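Local structure of nuclear RNA export factor 2, Panoramix fusion (Drosophila melanogaster, 6OPF) at residues 39-44 with 88-93. The protein forms a complex with Panoramix, piwi and Nxt1 that silences transposons cotranscriptionally in the ovaries, and may also take part in mRNA export from the nucleus. Residues are numbered along the deposited sequence; the frame is centred on the assembly and turned at random.
Sequences DFERAL and LVLEQI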
# COMPACT_ATOMS: atom_id res chain seq x y z
N ASP D 39 -20.95 -8.50 -4.30
CA ASP D 39 -22.09 -9.22 -4.84
C ASP D 39 -21.95 -9.27 -6.35
O ASP D 39 -22.00 -8.23 -7.03
CB ASP D 39 -23.42 -8.59 -4.45
CG ASP D 39 -24.61 -9.43 -4.88
OD1 ASP D 39 -25.00 -10.34 -4.10
OD2 ASP D 39 -25.13 -9.24 -6.00
N PHE D 40 -21.79 -10.49 -6.88
CA PHE D 40 -21.50 -10.65 -8.30
C PHE D 40 -22.63 -10.11 -9.17
O PHE D 40 -22.38 -9.48 -10.20
CB PHE D 40 -21.24 -12.12 -8.61
CG PHE D 40 -20.45 -12.33 -9.84
CD1 PHE D 40 -19.06 -12.36 -9.79
CD2 PHE D 40 -21.08 -12.48 -11.07
CE1 PHE D 40 -18.32 -12.55 -10.94
CE2 PHE D 40 -20.34 -12.67 -12.22
CZ PHE D 40 -18.97 -12.70 -12.15
N GLU D 41 -23.88 -10.34 -8.77
CA GLU D 41 -25.01 -9.87 -9.57
C GLU D 41 -25.08 -8.35 -9.59
O GLU D 41 -25.33 -7.74 -10.63
CB GLU D 41 -26.31 -10.46 -9.04
CG GLU D 41 -27.55 -10.07 -9.83
CD GLU D 41 -28.84 -10.49 -9.13
OE1 GLU D 41 -28.77 -11.22 -8.12
OE2 GLU D 41 -29.92 -10.08 -9.60
N ARG D 42 -24.86 -7.72 -8.43
CA ARG D 42 -24.86 -6.26 -8.38
C ARG D 42 -23.74 -5.69 -9.23
O ARG D 42 -23.92 -4.67 -9.92
CB ARG D 42 -24.75 -5.80 -6.93
CG ARG D 42 -25.01 -4.30 -6.69
CD ARG D 42 -25.35 -4.05 -5.23
NE ARG D 42 -26.03 -5.21 -4.64
CZ ARG D 42 -25.66 -5.81 -3.51
NH1 ARG D 42 -24.61 -5.36 -2.83
NH2 ARG D 42 -26.33 -6.86 -3.06
N ALA D 43 -22.57 -6.35 -9.22
CA ALA D 43 -21.42 -5.85 -9.96
C ALA D 43 -21.66 -5.89 -11.47
O ALA D 43 -21.27 -4.96 -12.19
CB ALA D 43 -20.17 -6.66 -9.60
N LEU D 44 -22.27 -6.97 -11.98
CA LEU D 44 -22.57 -7.01 -13.41
C LEU D 44 -23.53 -5.89 -13.79
O LEU D 44 -23.37 -5.26 -14.84
CB LEU D 44 -23.16 -8.37 -13.79
CG LEU D 44 -22.23 -9.59 -13.69
CD1 LEU D 44 -23.01 -10.90 -13.85
CD2 LEU D 44 -21.12 -9.51 -14.72
N LEU D 88 -25.82 -12.03 -20.48
CA LEU D 88 -26.07 -13.47 -20.48
C LEU D 88 -25.82 -14.09 -19.11
O LEU D 88 -26.64 -14.86 -18.60
CB LEU D 88 -25.22 -14.16 -21.55
CG LEU D 88 -25.43 -15.68 -21.61
CD1 LEU D 88 -26.92 -16.03 -21.80
CD2 LEU D 88 -24.56 -16.30 -22.71
N VAL D 89 -24.67 -13.79 -18.50
CA VAL D 89 -24.36 -14.30 -17.16
C VAL D 89 -25.36 -13.78 -16.14
O VAL D 89 -25.82 -14.53 -15.26
CB VAL D 89 -22.91 -13.94 -16.77
CG1 VAL D 89 -22.63 -14.37 -15.33
CG2 VAL D 89 -21.91 -14.59 -17.73
N LEU D 90 -25.69 -12.49 -16.22
CA LEU D 90 -26.76 -11.93 -15.40
C LEU D 90 -28.04 -12.74 -15.54
O LEU D 90 -28.70 -13.05 -14.55
CB LEU D 90 -27.01 -10.47 -15.80
CG LEU D 90 -26.73 -9.33 -14.82
CD1 LEU D 90 -27.22 -8.02 -15.44
CD2 LEU D 90 -27.40 -9.57 -13.48
N GLU D 91 -28.39 -13.09 -16.78
CA GLU D 91 -29.57 -13.93 -17.04
C GLU D 91 -29.49 -15.24 -16.27
O GLU D 91 -30.47 -15.66 -15.64
CB GLU D 91 -29.68 -14.21 -18.54
CG GLU D 91 -30.54 -13.27 -19.34
CD GLU D 91 -30.56 -13.63 -20.82
OE1 GLU D 91 -30.99 -14.76 -21.14
OE2 GLU D 91 -30.13 -12.79 -21.64
N GLN D 92 -28.34 -15.91 -16.33
CA GLN D 92 -28.20 -17.20 -15.67
C GLN D 92 -28.32 -17.07 -14.16
O GLN D 92 -28.81 -17.98 -13.48
CB GLN D 92 -26.86 -17.84 -16.04
CG GLN D 92 -26.67 -18.01 -17.55
CD GLN D 92 -27.88 -18.61 -18.23
OE1 GLN D 92 -28.40 -19.66 -17.82
NE2 GLN D 92 -28.36 -17.94 -19.27
N ILE D 93 -27.89 -15.93 -13.60
CA ILE D 93 -27.97 -15.75 -12.16
C ILE D 93 -29.42 -15.55 -11.72
O ILE D 93 -29.85 -16.09 -10.69
CB ILE D 93 -27.10 -14.56 -11.70
CG1 ILE D 93 -25.63 -14.80 -12.08
CG2 ILE D 93 -27.23 -14.35 -10.20
CD1 ILE D 93 -24.72 -13.66 -11.68
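Leu44, Phe40 and Glu41 of the Nxf2 UBA (TAP-C) domain meet Val89, Leu90 and Ile93 of the Panoramix helix, fused to it here by engineering. Residues 88-93 belong to the Nxf2-interacting region of Panoramix, and the UBA domain is the part of Nxf2 that mediates binding to Panoramix; the contact described is that of the fusion. The axes of 40-44 and 88-93 pass 10.0 Å apart and run roughly antiparallel, at 146°.

Across the interface the contact is apolar, with no hydrogen bond between the two segments. Leu44 CD1 rests against both Val89 CG1, at 3.8 Å, and Ile93 CD1, while its CB packs 3.8 Å from Leu90 CG. With CG1 anti to its own carbonyl carbon (chi1 -60°), Ile93 brings CD1 to the edge of the Phe40 ring, 3.9 Å from CD2; Val89 CG1 lies at the same edge. Behind them, Phe40 touches Leu17 and Leu44 touches Phe18, both on helix 8-22. Glu41 contributes its aliphatic part: its CG sits 3.7 Å from Leu90 CD2, the two side chains crossing at about a right angle.

Polar bonds lie around this patch. Glu41 OE2 accepts from Gln94 NE2, just past the Panoramix segment. At the helix start Asp39 is the N-cap, its OD2 taking Arg42 N at 2.9 Å through the anti lone pair.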